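Lipoprotein (PDB 7ADK) probably acts as a PA-clan peptidase of the mycoplasma DUF31 family, whose known members cleave immunoglobulins. Local coordinates at residues B[262-267]-B[668-673]; B[558-563]-B[569-574]. One frame throughout, in Å; residues are numbered along the deposited sequence.

In the fold
The two contacts lie about 35 Å apart between centres and about 16 Å apart between nearest atoms. Interaction 1 joins loops 401 residues apart and is partly buried; interaction 2 is a local surface contact, nested along the chain inside the loop that interaction 1 closes. They share no helix or strand: 262-267 and 668-673 meet as loop regions with short helical or near-helical turns, whereas 558-563 lies on a strand of the antiparallel sheet and 569-574 leads into helix 575-582. A tyrosine ring takes an aliphatic group in each. Polar backbone contacts accompany it in interaction 1, while interaction 2 is apolar across the gap, its polar bonds lying within a segment or going outside the pair.

Interaction 1: residues B[262-267]-B[668-673]; sequences IGKGPS and SEYKFY
Lys264 and Tyr670 supply the apolar part of the contact. The CB of Lys264 lies 4.2 Å from the centroid of the Tyr670 ring and 29° off its normal, an off-centre CH-pi contact displaced toward the CG and CD2 side; Lys264 CB is 3.8 Å from Tyr670 CD2. The tyrosine reaches this place because its CG stands between the backbone N and the carbonyl carbon (chi1 67°), which turns the ring toward the 262-267 loop. From there the lysine chain runs on extended, and its NZ leaves the ring to form a salt bridge with Glu261. Tyr670 OH is bonded to the backbone N of that same glutamate, just ahead of 262-267.

Backbone groups add to this. The carbonyl O of Lys264 lies obliquely against the ring, 3.4 Å from Tyr670 CD2. In the loop itself a backbone bond from Gly265 N to Ile262 O (2.9 Å) closes the turn that presents Lys264. Where the backbones come nearest, at Ser267 and Ser668, the CA of Ser267 lies 3.4 Å from the O of Ser668 in a CA-H...O contact. A weak bond from Ser668 N to Ser267 OG is doubtful, since the position of that hydroxyl is less sure. The backbone bonding of Ser668 with Val268 continues this pairing.

Two loops remote in sequence are joined by one aromatic-aliphatic contact and by backbone groups. No charged pair links the two segments, although Lys671 and Glu258 form a salt bridge between the same loops beside them. The ring contact rests on the aliphatic base of Lys264, whose charge is paired with Glu261.

Interaction 2: residues B[558-563]-B[569-574]; sequences YSVWSA and NQYETE
Glu572 OE2 accepts two backbone N-H groups of its own segment, one from Thr573 N at 2.9 Å, on the anti side of the carboxylate and 19° out of its plane, and a weak one from Glu574 N at 3.5 Å. The carboxylate thereby folds back over the chain just ahead of helix 575-582, for which Glu574 is the N-cap.

Across the contact the chemistry is apolar. Val560 CG1 sits over the face of the Tyr571 ring, near its centre, 3.9 Å from the centroid and 11° off the normal, a CH-pi contact in which the two side chains cross at about a right angle. CG1 is anti to the backbone N (chi1 -170°), which sends this methyl onto the ring, while Val560 CG2 comes no nearer than 4.2 Å, to Tyr571 CD2. Tyr558 adds a loose approach, its OH lying 4.1 Å from Glu572 O.

Val560 belongs to strand 556-562, whose backbone bonds to strand 486-493, and its side chain also touches Phe489. The loop 569-574 lies between strand 556-562 and helix 575-582, with Leu578 of that helix contacting both Tyr558 and Tyr571.

Interaction 1: residues B[262-267]-B[668-673]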
loop_
_atom_site.group_PDB
_atom_site.type_symbol
_atom_site.label_atom_id
_atom_site.label_comp_id
_atom_site.label_asym_id
_atom_site.label_seq_id
_atom_site.Cartn_x
_atom_site.Cartn_y
_atom_site.Cartn_z
ATOM N N ILE B 262 -14.458 -4.404 -11.808
ATOM C CA ILE B 262 -13.880 -4.347 -13.169
ATOM C C ILE B 262 -12.728 -3.327 -13.302
ATOM O O ILE B 262 -11.724 -3.612 -13.947
ATOM C CB ILE B 262 -15.041 -4.100 -14.167
ATOM C CG1 ILE B 262 -15.815 -5.410 -14.432
ATOM C CG2 ILE B 262 -14.581 -3.512 -15.499
ATOM C CD1 ILE B 262 -17.249 -5.202 -14.921
ATOM N N GLY B 263 -12.793 -2.179 -12.626
ATOM C CA GLY B 263 -11.706 -1.193 -12.547
ATOM C C GLY B 263 -10.402 -1.688 -11.902
ATOM O O GLY B 263 -9.398 -0.992 -11.924
ATOM N N LYS B 264 -10.398 -2.894 -11.335
ATOM C CA LYS B 264 -9.223 -3.616 -10.829
ATOM C C LYS B 264 -8.845 -4.797 -11.742
ATOM O O LYS B 264 -8.162 -5.717 -11.309
ATOM C CB LYS B 264 -9.464 -4.050 -9.374
ATOM C CG LYS B 264 -9.846 -2.889 -8.451
ATOM C CD LYS B 264 -10.112 -3.368 -7.025
ATOM C CE LYS B 264 -10.634 -2.204 -6.177
ATOM N NZ LYS B 264 -10.977 -2.640 -4.806
ATOM N N GLY B 265 -9.300 -4.797 -13.001
ATOM C CA GLY B 265 -8.882 -5.718 -14.062
ATOM C C GLY B 265 -7.365 -5.737 -14.350
ATOM O O GLY B 265 -6.857 -6.810 -14.642
ATOM N N PRO B 266 -6.589 -4.643 -14.200
ATOM C CA PRO B 266 -5.138 -4.719 -14.026
ATOM C C PRO B 266 -4.748 -5.557 -12.793
ATOM O O PRO B 266 -5.407 -5.480 -11.765
ATOM C CB PRO B 266 -4.674 -3.269 -13.863
ATOM C CG PRO B 266 -5.768 -2.452 -14.527
ATOM C CD PRO B 266 -7.017 -3.255 -14.222
ATOM N N SER B 267 -3.655 -6.315 -12.853
ATOM C CA SER B 267 -3.311 -7.357 -11.860
ATOM C C SER B 267 -3.287 -6.994 -10.355
ATOM O O SER B 267 -3.210 -5.837 -9.944
ATOM C CB SER B 267 -1.952 -7.930 -12.269
ATOM O OG SER B 267 -1.402 -8.806 -11.325
ATOM N N SER B 668 -2.543 -11.631 -12.412
ATOM C CA SER B 668 -3.461 -12.426 -11.584
ATOM C C SER B 668 -4.668 -11.643 -11.091
ATOM O O SER B 668 -4.656 -10.417 -11.033
ATOM C CB SER B 668 -2.741 -12.984 -10.360
ATOM O OG SER B 668 -2.059 -14.144 -10.729
ATOM N N GLU B 669 -5.678 -12.400 -10.665
ATOM C CA GLU B 669 -6.895 -11.924 -10.014
ATOM C C GLU B 669 -6.593 -10.960 -8.856
ATOM O O GLU B 669 -5.861 -11.293 -7.928
ATOM C CB GLU B 669 -7.693 -13.102 -9.427
ATOM C CG GLU B 669 -7.984 -14.282 -10.342
ATOM C CD GLU B 669 -8.815 -15.391 -9.667
ATOM O OE1 GLU B 669 -9.384 -15.211 -8.578
ATOM O OE2 GLU B 669 -8.919 -16.481 -10.252
ATOM N N TYR B 670 -7.251 -9.802 -8.820
ATOM C CA TYR B 670 -7.168 -8.861 -7.703
ATOM C C TYR B 670 -7.635 -9.468 -6.362
ATOM O O TYR B 670 -7.369 -8.921 -5.291
ATOM C CB TYR B 670 -7.967 -7.601 -8.069
ATOM C CG TYR B 670 -9.469 -7.763 -8.187
ATOM C CD1 TYR B 670 -10.249 -7.822 -7.020
ATOM C CD2 TYR B 670 -10.089 -7.815 -9.447
ATOM C CE1 TYR B 670 -11.641 -7.964 -7.111
ATOM C CE2 TYR B 670 -11.485 -7.944 -9.543
ATOM C CZ TYR B 670 -12.262 -8.027 -8.372
ATOM O OH TYR B 670 -13.611 -8.172 -8.442
ATOM N N LYS B 671 -8.326 -10.609 -6.403
ATOM C CA LYS B 671 -8.873 -11.347 -5.259
ATOM C C LYS B 671 -7.823 -12.042 -4.401
ATOM O O LYS B 671 -8.131 -12.394 -3.271
ATOM C CB LYS B 671 -9.906 -12.360 -5.778
ATOM C CG LYS B 671 -11.129 -11.639 -6.363
ATOM C CD LYS B 671 -12.135 -12.596 -6.999
ATOM C CE LYS B 671 -13.319 -11.796 -7.552
ATOM N NZ LYS B 671 -14.190 -12.614 -8.418
ATOM N N PHE B 672 -6.594 -12.216 -4.875
ATOM C CA PHE B 672 -5.533 -12.918 -4.146
ATOM C C PHE B 672 -4.837 -12.097 -3.047
ATOM O O PHE B 672 -4.095 -12.679 -2.264
ATOM C CB PHE B 672 -4.486 -13.409 -5.157
ATOM C CG PHE B 672 -4.871 -14.508 -6.138
ATOM C CD1 PHE B 672 -6.017 -15.304 -5.963
ATOM C CD2 PHE B 672 -4.018 -14.763 -7.227
ATOM C CE1 PHE B 672 -6.321 -16.313 -6.888
ATOM C CE2 PHE B 672 -4.328 -15.764 -8.161
ATOM C CZ PHE B 672 -5.487 -16.531 -7.996
ATOM N N TYR B 673 -5.046 -10.778 -2.948
ATOM C CA TYR B 673 -4.060 -9.844 -2.379
ATOM C C TYR B 673 -3.464 -10.175 -1.000
ATOM O O TYR B 673 -2.248 -10.291 -0.873
ATOM C CB TYR B 673 -4.621 -8.415 -2.399
ATOM C CG TYR B 673 -3.611 -7.374 -1.935
ATOM C CD1 TYR B 673 -2.368 -7.294 -2.581
ATOM C CD2 TYR B 673 -3.873 -6.528 -0.841
ATOM C CE1 TYR B 673 -1.385 -6.411 -2.126
ATOM C CE2 TYR B 673 -2.879 -5.640 -0.380
ATOM C CZ TYR B 673 -1.630 -5.580 -1.026
ATOM O OH TYR B 673 -0.674 -4.696 -0.638
#

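Interaction 2: residues B[558-563]-B[569-574]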
loop_
_atom_site.group_PDB
_atom_site.type_symbol
_atom_site.label_atom_id
_atom_site.label_comp_id
_atom_site.label_asym_id
_atom_site.label_seq_id
_atom_site.Cartn_x
_atom_site.Cartn_y
_atom_site.Cartn_z
ATOM N N TYR B 558 30.476 0.406 -4.510
ATOM C CA TYR B 558 29.172 -0.232 -4.349
ATOM C C TYR B 558 28.609 0.001 -2.946
ATOM O O TYR B 558 29.344 0.100 -1.965
ATOM C CB TYR B 558 29.210 -1.724 -4.713
ATOM C CG TYR B 558 29.847 -2.650 -3.700
ATOM C CD1 TYR B 558 31.211 -2.977 -3.800
ATOM C CD2 TYR B 558 29.076 -3.203 -2.664
ATOM C CE1 TYR B 558 31.805 -3.834 -2.859
ATOM C CE2 TYR B 558 29.669 -4.049 -1.711
ATOM C CZ TYR B 558 31.038 -4.363 -1.804
ATOM O OH TYR B 558 31.629 -5.178 -0.900
ATOM N N SER B 559 27.286 0.059 -2.847
ATOM C CA SER B 559 26.540 0.047 -1.599
ATOM C C SER B 559 25.350 -0.897 -1.689
ATOM O O SER B 559 24.702 -0.980 -2.725
ATOM C CB SER B 559 26.124 1.471 -1.206
ATOM O OG SER B 559 25.411 2.113 -2.245
ATOM N N VAL B 560 25.108 -1.670 -0.635
ATOM C CA VAL B 560 24.037 -2.661 -0.528
ATOM C C VAL B 560 23.006 -2.146 0.452
ATOM O O VAL B 560 23.342 -1.772 1.569
ATOM C CB VAL B 560 24.534 -4.047 -0.092
ATOM C CG1 VAL B 560 23.441 -5.091 -0.243
ATOM C CG2 VAL B 560 25.749 -4.490 -0.899
ATOM N N TRP B 561 21.738 -2.133 0.063
ATOM C CA TRP B 561 20.622 -1.582 0.826
ATOM C C TRP B 561 19.524 -2.630 1.014
ATOM O O TRP B 561 19.384 -3.545 0.204
ATOM C CB TRP B 561 20.078 -0.324 0.150
ATOM C CG TRP B 561 21.025 0.802 -0.114
ATOM C CD1 TRP B 561 21.979 0.816 -1.067
ATOM C CD2 TRP B 561 21.139 2.089 0.571
ATOM N NE1 TRP B 561 22.726 1.967 -0.964
ATOM C CE2 TRP B 561 22.246 2.794 0.021
ATOM C CE3 TRP B 561 20.419 2.739 1.597
ATOM C CZ2 TRP B 561 22.634 4.060 0.477
ATOM C CZ3 TRP B 561 20.790 4.016 2.047
ATOM C CH2 TRP B 561 21.894 4.674 1.495
ATOM N N SER B 562 18.731 -2.523 2.074
ATOM C CA SER B 562 17.554 -3.375 2.285
ATOM C C SER B 562 16.555 -2.720 3.233
ATOM O O SER B 562 16.955 -2.245 4.292
ATOM C CB SER B 562 17.969 -4.731 2.829
ATOM O OG SER B 562 16.853 -5.581 2.901
ATOM N N ALA B 563 15.272 -2.653 2.860
ATOM C CA ALA B 563 14.233 -1.916 3.586
ATOM C C ALA B 563 14.596 -0.448 3.895
ATOM O O ALA B 563 14.211 0.095 4.927
ATOM C CB ALA B 563 13.788 -2.724 4.800
ATOM N N ASN B 569 28.372 -2.976 4.949
ATOM C CA ASN B 569 29.454 -3.512 5.778
ATOM C C ASN B 569 29.067 -4.786 6.546
ATOM O O ASN B 569 29.935 -5.433 7.131
ATOM C CB ASN B 569 29.971 -2.397 6.698
ATOM C CG ASN B 569 30.557 -1.234 5.919
ATOM O OD1 ASN B 569 30.049 -0.128 5.958
ATOM N ND2 ASN B 569 31.602 -1.452 5.154
ATOM N N GLN B 570 27.788 -5.165 6.540
ATOM C CA GLN B 570 27.266 -6.407 7.120
ATOM C C GLN B 570 26.888 -7.463 6.067
ATOM O O GLN B 570 26.703 -8.625 6.422
ATOM C CB GLN B 570 26.110 -6.076 8.071
ATOM C CG GLN B 570 24.886 -5.464 7.394
ATOM C CD GLN B 570 23.715 -5.301 8.347
ATOM O OE1 GLN B 570 23.669 -4.406 9.161
ATOM N NE2 GLN B 570 22.741 -6.135 8.294
ATOM N N TYR B 571 26.803 -7.097 4.790
ATOM C CA TYR B 571 26.568 -8.014 3.680
ATOM C C TYR B 571 27.819 -8.819 3.300
ATOM O O TYR B 571 28.899 -8.617 3.851
ATOM C CB TYR B 571 26.045 -7.225 2.471
ATOM C CG TYR B 571 25.130 -8.036 1.583
ATOM C CD1 TYR B 571 23.852 -8.353 2.066
ATOM C CD2 TYR B 571 25.518 -8.460 0.298
ATOM C CE1 TYR B 571 22.940 -9.062 1.273
ATOM C CE2 TYR B 571 24.606 -9.178 -0.498
ATOM C CZ TYR B 571 23.308 -9.464 -0.020
ATOM O OH TYR B 571 22.411 -10.130 -0.784
ATOM N N GLU B 572 27.683 -9.717 2.325
ATOM C CA GLU B 572 28.796 -10.430 1.689
ATOM C C GLU B 572 29.838 -9.472 1.080
ATOM O O GLU B 572 29.514 -8.358 0.676
ATOM C CB GLU B 572 28.235 -11.417 0.661
ATOM C CG GLU B 572 29.231 -12.366 0.002
ATOM C CD GLU B 572 30.009 -13.216 0.989
ATOM O OE1 GLU B 572 29.568 -14.318 1.317
ATOM O OE2 GLU B 572 31.061 -12.781 1.452
ATOM N N THR B 573 31.108 -9.873 1.086
ATOM C CA THR B 573 32.248 -9.062 0.648
ATOM C C THR B 573 33.133 -9.690 -0.433
ATOM O O THR B 573 33.611 -8.974 -1.313
ATOM C CB THR B 573 33.041 -8.612 1.878
ATOM O OG1 THR B 573 34.027 -7.693 1.528
ATOM C CG2 THR B 573 33.721 -9.727 2.641
ATOM N N GLU B 574 33.372 -11.004 -0.415
ATOM C CA GLU B 574 34.288 -11.640 -1.371
ATOM C C GLU B 574 33.643 -11.768 -2.757
ATOM O O GLU B 574 32.517 -12.236 -2.876
ATOM C CB GLU B 574 34.796 -12.975 -0.816
ATOM C CG GLU B 574 35.838 -13.672 -1.708
ATOM C CD GLU B 574 35.245 -14.616 -2.767
ATOM O OE1 GLU B 574 34.520 -15.559 -2.382
ATOM O OE2 GLU B 574 35.539 -14.434 -3.968
#